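Local coordinates for putative P450-like enzyme (Streptomyces himastatinicus ATCC 53653, PDB 5Z9J), which binds heme b through an axial thiolate ligand and probably works as a cytochrome P450 monooxygenase of bacterial secondary metabolism, at residues A[276-281]-A[335-340]; A[15-20]-A[312-317]; A[242-247]-A[385-390]. One frame throughout, in Å; residues are numbered along the deposited sequence.

Contact 1. Residues A[276-281]-A[335-340]; sequences ESMRYM and NAHLGL. With HEM (protoporphyrin IX containing Fe), chain E.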
loop_
_atom_site.group_PDB
_atom_site.type_symbol
_atom_site.label_atom_id
_atom_site.label_comp_id
_atom_site.label_asym_id
_atom_site.label_seq_id
_atom_site.Cartn_x
_atom_site.Cartn_y
_atom_site.Cartn_z
ATOM N N GLU A 276 -9.288 -6.550 -10.143
ATOM C CA GLU A 276 -10.399 -5.617 -10.396
ATOM C C GLU A 276 -10.755 -4.879 -9.102
ATOM O O GLU A 276 -11.186 -3.739 -9.125
ATOM C CB GLU A 276 -11.614 -6.347 -10.979
ATOM C CG GLU A 276 -12.890 -5.544 -11.146
ATOM C CD GLU A 276 -12.813 -4.525 -12.298
ATOM O OE1 GLU A 276 -11.697 -4.094 -12.691
ATOM O OE2 GLU A 276 -13.875 -4.288 -12.905
ATOM N N SER A 277 -10.550 -5.554 -7.966
ATOM C CA SER A 277 -10.738 -4.922 -6.681
ATOM C C SER A 277 -9.762 -3.733 -6.576
ATOM O O SER A 277 -10.071 -2.701 -5.989
ATOM C CB SER A 277 -10.484 -5.931 -5.513
ATOM O OG SER A 277 -11.004 -5.382 -4.331
ATOM N N MET A 278 -8.528 -3.959 -7.024
ATOM C CA MET A 278 -7.487 -2.926 -7.038
ATOM C C MET A 278 -7.830 -1.797 -8.015
ATOM O O MET A 278 -7.647 -0.628 -7.744
ATOM C CB MET A 278 -6.128 -3.561 -7.350
ATOM C CG MET A 278 -5.512 -4.248 -6.040
ATOM S SD MET A 278 -3.819 -4.764 -6.365
ATOM C CE MET A 278 -4.116 -6.171 -7.346
ATOM N N ARG A 279 -8.389 -2.156 -9.146
ATOM C CA ARG A 279 -8.702 -1.083 -10.088
ATOM C C ARG A 279 -9.769 -0.170 -9.493
ATOM O O ARG A 279 -9.558 1.034 -9.379
ATOM C CB ARG A 279 -9.166 -1.666 -11.413
ATOM C CG ARG A 279 -9.365 -0.583 -12.460
ATOM C CD ARG A 279 -10.115 -1.192 -13.612
ATOM N NE ARG A 279 -11.460 -1.672 -13.303
ATOM C CZ ARG A 279 -12.551 -0.897 -13.276
ATOM N NH1 ARG A 279 -12.446 0.420 -13.495
ATOM N NH2 ARG A 279 -13.738 -1.431 -13.015
ATOM N N TYR A 280 -10.823 -0.813 -8.975
ATOM C CA TYR A 280 -12.085 -0.187 -8.571
ATOM C C TYR A 280 -12.047 0.543 -7.233
ATOM O O TYR A 280 -12.727 1.565 -7.038
ATOM C CB TYR A 280 -13.185 -1.272 -8.564
ATOM C CG TYR A 280 -14.559 -0.809 -8.198
ATOM C CD1 TYR A 280 -15.441 -0.384 -9.181
ATOM C CD2 TYR A 280 -14.982 -0.783 -6.862
ATOM C CE1 TYR A 280 -16.697 0.048 -8.864
ATOM C CE2 TYR A 280 -16.268 -0.354 -6.535
ATOM C CZ TYR A 280 -17.116 0.058 -7.561
ATOM O OH TYR A 280 -18.384 0.505 -7.324
ATOM N N MET A 281 -11.266 0.025 -6.285
ATOM C CA MET A 281 -11.150 0.644 -4.990
ATOM C C MET A 281 -9.685 0.486 -4.573
ATOM O O MET A 281 -9.320 -0.493 -3.917
ATOM C CB MET A 281 -12.137 -0.009 -3.991
ATOM C CG MET A 281 -12.230 0.647 -2.558
ATOM S SD MET A 281 -13.480 -0.179 -1.514
ATOM C CE MET A 281 -14.887 0.081 -2.587
ATOM N N ASN A 335 -6.746 -5.836 -17.734
ATOM C CA ASN A 335 -6.880 -4.920 -16.619
ATOM C C ASN A 335 -5.544 -4.376 -16.180
ATOM O O ASN A 335 -5.001 -4.775 -15.127
ATOM C CB ASN A 335 -7.571 -5.622 -15.444
ATOM C CG ASN A 335 -7.986 -4.659 -14.352
ATOM O OD1 ASN A 335 -7.829 -3.440 -14.480
ATOM N ND2 ASN A 335 -8.507 -5.206 -13.261
ATOM N N ALA A 336 -5.029 -3.429 -16.948
ATOM C CA ALA A 336 -3.704 -2.888 -16.695
ATOM C C ALA A 336 -3.834 -1.694 -15.781
ATOM O O ALA A 336 -3.411 -0.583 -16.100
ATOM C CB ALA A 336 -3.001 -2.538 -18.011
ATOM N N HIS A 337 -4.420 -1.934 -14.610
ATOM C CA HIS A 337 -4.708 -0.875 -13.663
ATOM C C HIS A 337 -3.397 -0.356 -13.080
ATOM O O HIS A 337 -2.332 -0.976 -13.270
ATOM C CB HIS A 337 -5.634 -1.387 -12.579
ATOM C CG HIS A 337 -5.010 -2.473 -11.741
ATOM N ND1 HIS A 337 -4.054 -2.204 -10.794
ATOM C CD2 HIS A 337 -5.163 -3.818 -11.743
ATOM C CE1 HIS A 337 -3.670 -3.333 -10.216
ATOM N NE2 HIS A 337 -4.331 -4.328 -10.778
ATOM N N LEU A 338 -3.467 0.774 -12.380
ATOM C CA LEU A 338 -2.280 1.398 -11.798
ATOM C C LEU A 338 -2.169 1.173 -10.271
ATOM O O LEU A 338 -1.360 1.824 -9.572
ATOM C CB LEU A 338 -2.290 2.904 -12.099
ATOM C CG LEU A 338 -2.171 3.273 -13.583
ATOM C CD1 LEU A 338 -2.205 4.798 -13.766
ATOM C CD2 LEU A 338 -0.868 2.684 -14.151
ATOM N N GLY A 339 -3.020 0.281 -9.770
ATOM C CA GLY A 339 -3.098 -0.004 -8.351
ATOM C C GLY A 339 -1.793 -0.390 -7.695
ATOM O O GLY A 339 -1.643 -0.236 -6.477
ATOM N N LEU A 340 -0.888 -0.933 -8.506
ATOM C CA LEU A 340 0.378 -1.430 -8.054
ATOM C C LEU A 340 1.493 -0.560 -8.607
ATOM O O LEU A 340 2.686 -0.897 -8.516
ATOM C CB LEU A 340 0.549 -2.896 -8.500
ATOM C CG LEU A 340 -0.229 -3.908 -7.627
ATOM C CD1 LEU A 340 -0.226 -5.320 -8.241
ATOM C CD2 LEU A 340 0.183 -3.952 -6.182
HETATM C CHA HEM E . 5.394 -0.044 -4.268
HETATM C CHB HEM E . 0.647 -0.646 -3.931
HETATM C CHC HEM E . 1.442 -4.538 -1.172
HETATM C CHD HEM E . 6.055 -3.373 -0.721
HETATM C C1A HEM E . 4.051 0.168 -4.484
HETATM C C2A HEM E . 3.415 1.190 -5.318
HETATM C C3A HEM E . 2.094 1.011 -5.239
HETATM C C4A HEM E . 1.851 -0.124 -4.335
HETATM C CMA HEM E . 1.024 1.857 -5.941
HETATM C CAA HEM E . 4.128 2.273 -6.154
HETATM C CBA HEM E . 4.595 3.441 -5.275
HETATM C CGA HEM E . 5.035 4.649 -6.111
HETATM O O1A HEM E . 5.296 5.744 -5.554
HETATM O O2A HEM E . 5.169 4.558 -7.345
HETATM C C1B HEM E . 0.458 -1.792 -3.210
HETATM C C2B HEM E . -0.807 -2.459 -3.053
HETATM C C3B HEM E . -0.587 -3.538 -2.291
HETATM C C4B HEM E . 0.822 -3.557 -1.932
HETATM C CMB HEM E . -2.103 -1.939 -3.699
HETATM C CAB HEM E . -1.563 -4.611 -1.797
HETATM C CBB HEM E . -2.852 -4.651 -2.134
HETATM C C1C HEM E . 2.774 -4.604 -0.812
HETATM C C2C HEM E . 3.419 -5.650 0.021
HETATM C C3C HEM E . 4.695 -5.307 0.127
HETATM C C4C HEM E . 4.873 -4.068 -0.587
HETATM C CMC HEM E . 2.682 -6.883 0.574
HETATM C CAC HEM E . 5.892 -5.950 0.868
HETATM C CBC HEM E . 5.831 -7.096 1.531
HETATM C C1D HEM E . 6.280 -2.359 -1.593
HETATM C C2D HEM E . 7.537 -1.685 -1.730
HETATM C C3D HEM E . 7.329 -0.675 -2.844
HETATM C C4D HEM E . 5.967 -0.815 -3.274
HETATM C CMD HEM E . 8.838 -1.922 -0.924
HETATM C CAD HEM E . 8.364 0.342 -3.336
HETATM C CBD HEM E . 9.146 -0.208 -4.510
HETATM C CGD HEM E . 9.997 0.915 -5.076
HETATM O O1D HEM E . 9.782 2.102 -4.738
HETATM O O2D HEM E . 10.894 0.618 -5.907
HETATM N NA HEM E . 3.058 -0.590 -3.927
HETATM N NB HEM E . 1.434 -2.479 -2.495
HETATM N NC HEM E . 3.706 -3.683 -1.118
HETATM N ND HEM E . 5.372 -1.849 -2.541
HETATM FE FE HEM E . 3.461 -2.239 -2.617
#
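Met278 lays its CB over one face of the His337 ring, 4.1 Å from the centroid and 24° off the ring normal, a CH-pi contact shifted toward the rim. Its sulfur stands obliquely to that ring and turns to Leu340, SD to CG 3.9 Å, while Leu340 CD2 touches the heme at C2B, 3.6 Å away. One methionine thus bridges an imidazole and a leucine of the heme-binding loop. Beside it the CB atoms of Arg279 and His337 meet at 3.7 Å. The Asn335 amide reaches the same arginine, with OD1 against the aliphatic Arg279 CD; this buried oxygen has no hydrogen-bonding partner in the model.

The charged grip lies within the helix. Arg279 holds Glu276 side-on, NE to OE1 a short 2.5 Å and NH2 to OE2 2.9 Å, with both oxygens in the guanidinium plane although they are met from above the carboxylate plane. A trans start (chi1 -174°) followed by a bend at chi3 (63°) brings the guanidinium back to the glutamate one turn earlier. Glu276 OE2 also pairs with Arg332, completing the Glu-Arg-Arg triad of P450s, the first two being the ExxR motif. Arg279 NH1 bonds to the carbonyls of Asn316 and Pro325.

In its own ring plane, His337 ND1 accepts Gly339 N at 2.9 Å, and NE2 bonds to Glu275. That pattern is consistent with a ring protonated at NE2, whose rotation is fixed from both nitrogens. Charge therefore ties the ExxR helix to neighbouring loops, while thioether and imidazole contacts join the helix to the loop on the cysteine side of the heme.

Contact 2. Residues A[15-20]-A[312-317]; sequences HFWMRG and TGAANR. With TAM (tris(hydroxyethyl)aminomethane), chain F.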
loop_
_atom_site.group_PDB
_atom_site.type_symbol
_atom_site.label_atom_id
_atom_site.label_comp_id
_atom_site.label_asym_id
_atom_site.label_seq_id
_atom_site.Cartn_x
_atom_site.Cartn_y
_atom_site.Cartn_z
ATOM N N HIS A 15 -12.422 11.792 -2.885
ATOM C CA HIS A 15 -12.382 10.719 -3.880
ATOM C C HIS A 15 -13.593 10.706 -4.803
ATOM O O HIS A 15 -14.387 9.767 -4.784
ATOM C CB HIS A 15 -12.274 9.371 -3.228
ATOM C CG HIS A 15 -11.009 9.200 -2.442
ATOM N ND1 HIS A 15 -10.754 8.089 -1.673
ATOM C CD2 HIS A 15 -9.939 10.016 -2.286
ATOM C CE1 HIS A 15 -9.569 8.212 -1.100
ATOM N NE2 HIS A 15 -9.061 9.384 -1.438
ATOM N N PHE A 16 -13.686 11.738 -5.624
ATOM C CA PHE A 16 -14.839 11.906 -6.491
ATOM C C PHE A 16 -15.038 10.713 -7.442
ATOM O O PHE A 16 -16.180 10.439 -7.874
ATOM C CB PHE A 16 -14.706 13.225 -7.300
ATOM C CG PHE A 16 -13.452 13.297 -8.144
ATOM C CD1 PHE A 16 -13.432 12.758 -9.408
ATOM C CD2 PHE A 16 -12.286 13.875 -7.644
ATOM C CE1 PHE A 16 -12.287 12.794 -10.153
ATOM C CE2 PHE A 16 -11.143 13.932 -8.399
ATOM C CZ PHE A 16 -11.136 13.378 -9.637
ATOM N N TRP A 17 -13.958 10.054 -7.849
ATOM C CA TRP A 17 -14.094 8.948 -8.802
ATOM C C TRP A 17 -14.880 7.765 -8.233
ATOM O O TRP A 17 -15.474 6.991 -8.979
ATOM C CB TRP A 17 -12.731 8.504 -9.308
ATOM C CG TRP A 17 -11.773 8.058 -8.200
ATOM C CD1 TRP A 17 -11.599 6.796 -7.735
ATOM C CD2 TRP A 17 -10.884 8.895 -7.436
ATOM N NE1 TRP A 17 -10.656 6.777 -6.730
ATOM C CE2 TRP A 17 -10.208 8.052 -6.526
ATOM C CE3 TRP A 17 -10.588 10.267 -7.441
ATOM C CZ2 TRP A 17 -9.249 8.545 -5.626
ATOM C CZ3 TRP A 17 -9.634 10.756 -6.525
ATOM C CH2 TRP A 17 -8.982 9.889 -5.634
ATOM N N MET A 18 -14.844 7.596 -6.901
ATOM C CA MET A 18 -15.635 6.566 -6.233
ATOM C C MET A 18 -17.148 6.816 -6.245
ATOM O O MET A 18 -17.935 5.891 -6.038
ATOM C CB MET A 18 -15.147 6.408 -4.775
ATOM C CG MET A 18 -13.681 5.999 -4.730
ATOM S SD MET A 18 -13.342 4.475 -5.653
ATOM C CE MET A 18 -14.455 3.351 -4.799
ATOM N N ARG A 19 -17.547 8.067 -6.469
ATOM C CA ARG A 19 -18.949 8.453 -6.581
ATOM C C ARG A 19 -19.397 8.622 -8.040
ATOM O O ARG A 19 -20.410 9.266 -8.309
ATOM C CB ARG A 19 -19.200 9.730 -5.770
ATOM C CG ARG A 19 -18.903 9.541 -4.261
ATOM C CD ARG A 19 -19.048 10.823 -3.424
ATOM N NE ARG A 19 -18.811 10.567 -1.994
ATOM C CZ ARG A 19 -17.643 10.604 -1.341
ATOM N NH1 ARG A 19 -16.490 10.864 -1.958
ATOM N NH2 ARG A 19 -17.636 10.350 -0.042
ATOM N N GLY A 20 -18.614 8.086 -8.975
ATOM C CA GLY A 20 -18.992 8.082 -10.374
ATOM C C GLY A 20 -18.909 9.430 -11.077
ATOM O O GLY A 20 -19.658 9.670 -12.038
ATOM N N THR A 312 -3.856 7.548 -9.137
ATOM C CA THR A 312 -3.985 6.235 -9.677
ATOM C C THR A 312 -5.416 5.763 -9.443
ATOM O O THR A 312 -5.995 5.095 -10.330
ATOM C CB THR A 312 -2.969 5.274 -9.003
ATOM O OG1 THR A 312 -3.131 5.398 -7.594
ATOM C CG2 THR A 312 -1.551 5.649 -9.390
ATOM N N GLY A 313 -6.044 6.129 -8.314
ATOM C CA GLY A 313 -7.440 5.726 -8.125
ATOM C C GLY A 313 -8.346 6.326 -9.219
ATOM O O GLY A 313 -9.239 5.677 -9.760
ATOM N N ALA A 314 -8.129 7.586 -9.530
ATOM C CA ALA A 314 -8.940 8.242 -10.569
ATOM C C ALA A 314 -8.576 7.720 -11.973
ATOM O O ALA A 314 -9.461 7.495 -12.814
ATOM C CB ALA A 314 -8.763 9.749 -10.469
ATOM N N ALA A 315 -7.289 7.495 -12.228
ATOM C CA ALA A 315 -6.814 6.971 -13.505
ATOM C C ALA A 315 -7.484 5.656 -13.804
ATOM O O ALA A 315 -7.911 5.431 -14.953
ATOM C CB ALA A 315 -5.299 6.771 -13.477
ATOM N N ASN A 316 -7.691 4.873 -12.732
ATOM C CA ASN A 316 -8.303 3.563 -12.837
ATOM C C ASN A 316 -9.772 3.623 -13.201
ATOM O O ASN A 316 -10.376 2.563 -13.497
ATOM C CB ASN A 316 -8.195 2.801 -11.503
ATOM C CG ASN A 316 -6.798 2.269 -11.232
ATOM O OD1 ASN A 316 -5.985 2.143 -12.134
ATOM N ND2 ASN A 316 -6.518 1.963 -9.990
ATOM N N ARG A 317 -10.367 4.809 -13.122
ATOM C CA ARG A 317 -11.761 4.939 -13.587
ATOM C C ARG A 317 -11.813 5.663 -14.942
ATOM O O ARG A 317 -12.887 6.084 -15.393
ATOM C CB ARG A 317 -12.617 5.691 -12.561
ATOM C CG ARG A 317 -12.612 5.070 -11.147
ATOM C CD ARG A 317 -13.037 3.606 -11.164
ATOM N NE ARG A 317 -13.359 3.111 -9.834
ATOM C CZ ARG A 317 -14.590 3.130 -9.323
ATOM N NH1 ARG A 317 -15.610 3.601 -10.043
ATOM N NH2 ARG A 317 -14.807 2.663 -8.103
HETATM C C TAM F . -8.107 16.654 -4.209
HETATM C C1 TAM F . -8.858 17.570 -5.258
HETATM C C2 TAM F . -9.047 16.161 -3.094
HETATM C C3 TAM F . -7.461 15.444 -4.942
HETATM C C4 TAM F . -10.370 17.322 -5.270
HETATM C C5 TAM F . -8.238 15.306 -2.131
HETATM C C6 TAM F . -8.421 14.669 -5.873
HETATM N N TAM F . -7.018 17.401 -3.586
HETATM O O4 TAM F . -11.025 18.228 -4.402
HETATM O O5 TAM F . -6.923 15.886 -2.051
HETATM O O6 TAM F . -9.374 13.985 -5.087
HETATM O O HOH W 1 -17.281 3.192 -6.712
#
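The Trp17 indole lies flat on the backbone of Gly313 and Ala314, with Gly313 C 3.4 Å above its plane near the rim and Ala314 N over its centre. His15 CA meets the opposite face near the rim. At the edge, Phe16 CE2 lies in the indole plane and tris(hydroxyethyl)aminomethane places O6 3.5 Å from Trp17 CZ3; Trp17 CE3 in turn sits over the centre of the Phe16 ring. This is where the N-terminal region of the P450 fold packs on the short helix 312-315, which corresponds to helix K' and directly follows sheet strand 307-310.

Gly313 lets the ring come so close, because a side chain there would run into Trp17 NE1. The Ala314 methyl adds a small apolar contact, CB to Trp17 CE3 3.6 Å. A chi1 of 58° sends the indole between its backbone N and carbonyl carbon, and chi2 near 92° turns its face to the helix. Swapping this tryptophan for an alanine would probably uncover the Gly313-Ala314 peptide and leave Phe16 and the amine ligand without the indole edge beside them.

Arg317 continues the contact past the ring. Its CG lies 3.9 Å from Trp17 CB, and Trp17 O sits over a face of the guanidinium. NH2 comes 3.4 Å from Met18 SD, the two side chains crossing at about a right angle. NH2 hydrogen-bonds more strongly to Tyr280 O, and NH1 forms a salt bridge with Asp326. At the guanidinium edge, in its plane, one water accepts from Arg317 NH2 at 2.9 Å and donates to Met18 O at 2.9 Å.

Contact 3. Residues A[242-247]-A[385-390]; sequences TAMLIA and VDASGV. With HEM (protoporphyrin IX containing Fe), chain E.
Ala247, whose methyl meets Val390, donates its backbone N to Ala243 O at 2.9 Å. No hydrogen bond crosses directly between residues 242-247 and 385-390, but Asn248, the next residue of the helix, binds Val390 N through OD1 and, weakly, Ser388 O through ND2. The loop backbone is thus held alongside the helix, and the apolar contacts form next to that grip.

Met244 carries most of these. Its CG lies 3.5 Å from Val390 O, its SD rests against Gly389 CA at 3.5 Å, and the terminal CE reaches the Ala387 methyl at 4.1 Å. The chain runs out straight at chi2 and bends at chi3 (-66°), which lays the thioether along the loop from Val390 back toward Ala387. Gly389 is extended and without a side chain, and this lets the sulfur settle directly on the backbone.

One turn further along the helix, Ala247 CB and Val390 CG2 stand only 3.3 Å apart, closer than ordinary carbon contact, a locally tight fit. Val126 of helix 125-130 also packs on both residues.

Toward the heme the same helical turn presents other residues: Leu245 CB lies 3.6 Å from vinyl carbon CBB, and Thr242 OG1, hydrogen-bonded to Gly238 O, comes 3.7 Å from the methyl CMC. Helix 240-255 therefore turns one side to the heme and another to the loop before strand 392-396, as expected of the second half of the long P450 helix I, which passes over the distal heme face.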
loop_
_atom_site.group_PDB
_atom_site.type_symbol
_atom_site.label_atom_id
_atom_site.label_comp_id
_atom_site.label_asym_id
_atom_site.label_seq_id
_atom_site.Cartn_x
_atom_site.Cartn_y
_atom_site.Cartn_z
ATOM N N THR A 242 -2.710 -4.239 1.945
ATOM C CA THR A 242 -3.131 -5.596 1.772
ATOM C C THR A 242 -4.395 -5.885 2.568
ATOM O O THR A 242 -5.295 -6.596 2.071
ATOM C CB THR A 242 -2.055 -6.591 2.175
ATOM O OG1 THR A 242 -0.839 -6.334 1.457
ATOM C CG2 THR A 242 -2.497 -8.004 1.834
ATOM N N ALA A 243 -4.485 -5.324 3.777
ATOM C CA ALA A 243 -5.685 -5.495 4.597
ATOM C C ALA A 243 -6.878 -4.958 3.801
ATOM O O ALA A 243 -7.953 -5.578 3.752
ATOM C CB ALA A 243 -5.563 -4.795 5.899
ATOM N N MET A 244 -6.681 -3.801 3.194
ATOM C CA MET A 244 -7.764 -3.193 2.404
ATOM C C MET A 244 -8.164 -3.950 1.150
ATOM O O MET A 244 -9.340 -3.993 0.802
ATOM C CB MET A 244 -7.411 -1.756 1.988
ATOM C CG MET A 244 -7.712 -0.757 3.084
ATOM S SD MET A 244 -7.246 0.966 2.731
ATOM C CE MET A 244 -5.466 0.843 2.656
ATOM N N LEU A 245 -7.186 -4.458 0.405
ATOM C CA LEU A 245 -7.486 -5.260 -0.741
ATOM C C LEU A 245 -8.375 -6.434 -0.310
ATOM O O LEU A 245 -9.334 -6.793 -0.975
ATOM C CB LEU A 245 -6.216 -5.781 -1.377
ATOM C CG LEU A 245 -6.482 -6.732 -2.542
ATOM C CD1 LEU A 245 -7.401 -6.062 -3.659
ATOM C CD2 LEU A 245 -5.217 -7.254 -3.130
ATOM N N ILE A 246 -8.011 -7.104 0.785
ATOM C CA ILE A 246 -8.812 -8.229 1.245
ATOM C C ILE A 246 -10.219 -7.759 1.655
ATOM O O ILE A 246 -11.249 -8.269 1.170
ATOM C CB ILE A 246 -8.114 -9.017 2.466
ATOM C CG1 ILE A 246 -6.818 -9.724 1.996
ATOM C CG2 ILE A 246 -9.103 -10.025 3.039
ATOM C CD1 ILE A 246 -5.820 -10.197 3.204
ATOM N N ALA A 247 -10.293 -6.710 2.450
ATOM C CA ALA A 247 -11.579 -6.267 2.945
ATOM C C ALA A 247 -12.427 -5.588 1.822
ATOM O O ALA A 247 -13.606 -5.858 1.706
ATOM C CB ALA A 247 -11.377 -5.357 4.105
ATOM N N VAL A 385 -6.014 10.341 2.656
ATOM C CA VAL A 385 -6.412 10.801 1.335
ATOM C C VAL A 385 -5.785 9.957 0.209
ATOM O O VAL A 385 -6.382 9.851 -0.877
ATOM C CB VAL A 385 -6.103 12.311 1.142
ATOM C CG1 VAL A 385 -4.593 12.574 1.045
ATOM C CG2 VAL A 385 -6.839 12.847 -0.082
ATOM N N ASP A 386 -4.610 9.344 0.421
ATOM C CA ASP A 386 -4.008 8.609 -0.699
ATOM C C ASP A 386 -4.394 7.135 -0.712
ATOM O O ASP A 386 -3.848 6.333 -1.437
ATOM C CB ASP A 386 -2.473 8.819 -0.758
ATOM C CG ASP A 386 -1.751 8.433 0.527
ATOM O OD1 ASP A 386 -2.394 8.373 1.599
ATOM O OD2 ASP A 386 -0.515 8.256 0.472
ATOM N N ALA A 387 -5.406 6.806 0.065
ATOM C CA ALA A 387 -5.909 5.449 0.162
ATOM C C ALA A 387 -7.414 5.373 -0.014
ATOM O O ALA A 387 -8.173 6.121 0.624
ATOM C CB ALA A 387 -5.516 4.812 1.523
ATOM N N SER A 388 -7.834 4.428 -0.846
ATOM C CA SER A 388 -9.218 4.206 -1.027
ATOM C C SER A 388 -9.536 2.780 -0.533
ATOM O O SER A 388 -9.375 1.780 -1.252
ATOM C CB SER A 388 -9.545 4.440 -2.514
ATOM O OG SER A 388 -10.871 4.130 -2.814
ATOM N N GLY A 389 -10.033 2.677 0.699
ATOM C CA GLY A 389 -10.385 1.370 1.222
ATOM C C GLY A 389 -11.072 1.432 2.571
ATOM O O GLY A 389 -11.125 2.496 3.162
ATOM N N VAL A 390 -11.589 0.295 3.046
ATOM C CA VAL A 390 -12.373 0.251 4.268
ATOM C C VAL A 390 -11.408 0.143 5.466
ATOM O O VAL A 390 -10.380 -0.475 5.330
ATOM C CB VAL A 390 -13.358 -0.927 4.284
ATOM C CG1 VAL A 390 -14.419 -0.797 3.130
ATOM C CG2 VAL A 390 -12.632 -2.253 4.203
HETATM C CHA HEM E . 5.394 -0.044 -4.268
HETATM C CHB HEM E . 0.647 -0.646 -3.931
HETATM C CHC HEM E . 1.442 -4.538 -1.172
HETATM C CHD HEM E . 6.055 -3.373 -0.721
HETATM C C1A HEM E . 4.051 0.168 -4.484
HETATM C C2A HEM E . 3.415 1.190 -5.318
HETATM C C3A HEM E . 2.094 1.011 -5.239
HETATM C C4A HEM E . 1.851 -0.124 -4.335
HETATM C CMA HEM E . 1.024 1.857 -5.941
HETATM C CAA HEM E . 4.128 2.273 -6.154
HETATM C CBA HEM E . 4.595 3.441 -5.275
HETATM C CGA HEM E . 5.035 4.649 -6.111
HETATM O O1A HEM E . 5.296 5.744 -5.554
HETATM O O2A HEM E . 5.169 4.558 -7.345
HETATM C C1B HEM E . 0.458 -1.792 -3.210
HETATM C C2B HEM E . -0.807 -2.459 -3.053
HETATM C C3B HEM E . -0.587 -3.538 -2.291
HETATM C C4B HEM E . 0.822 -3.557 -1.932
HETATM C CMB HEM E . -2.103 -1.939 -3.699
HETATM C CAB HEM E . -1.563 -4.611 -1.797
HETATM C CBB HEM E . -2.852 -4.651 -2.134
HETATM C C1C HEM E . 2.774 -4.604 -0.812
HETATM C C2C HEM E . 3.419 -5.650 0.021
HETATM C C3C HEM E . 4.695 -5.307 0.127
HETATM C C4C HEM E . 4.873 -4.068 -0.587
HETATM C CMC HEM E . 2.682 -6.883 0.574
HETATM C CAC HEM E . 5.892 -5.950 0.868
HETATM C CBC HEM E . 5.831 -7.096 1.531
HETATM C C1D HEM E . 6.280 -2.359 -1.593
HETATM C C2D HEM E . 7.537 -1.685 -1.730
HETATM C C3D HEM E . 7.329 -0.675 -2.844
HETATM C C4D HEM E . 5.967 -0.815 -3.274
HETATM C CMD HEM E . 8.838 -1.922 -0.924
HETATM C CAD HEM E . 8.364 0.342 -3.336
HETATM C CBD HEM E . 9.146 -0.208 -4.510
HETATM C CGD HEM E . 9.997 0.915 -5.076
HETATM O O1D HEM E . 9.782 2.102 -4.738
HETATM O O2D HEM E . 10.894 0.618 -5.907
HETATM N NA HEM E . 3.058 -0.590 -3.927
HETATM N NB HEM E . 1.434 -2.479 -2.495
HETATM N NC HEM E . 3.706 -3.683 -1.118
HETATM N ND HEM E . 5.372 -1.849 -2.541
HETATM FE FE HEM E . 3.461 -2.239 -2.617
#

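All three contacts are buried, but contact 3 lies nearest the centre of the chain and contact 2 farthest out, its centre about 17 Å from that of the chain, with a partly exposed phenylalanine and a bound amine ligand. Contacts 1 and 3 both reach the heme, and their helices pack together through Met278 and Leu245. Contact 2 touches both: Asn316 OD1 bonds to Leu338 N, while His15 NE2 bonds to Val385 O of the loop before strand 392-396. Chemistry follows place: contact 3 is nearly all apolar, contact 1 adds an ion-paired helix to methionine-imidazole packing, and contact 2 combines an indole on peptide with a water bridge.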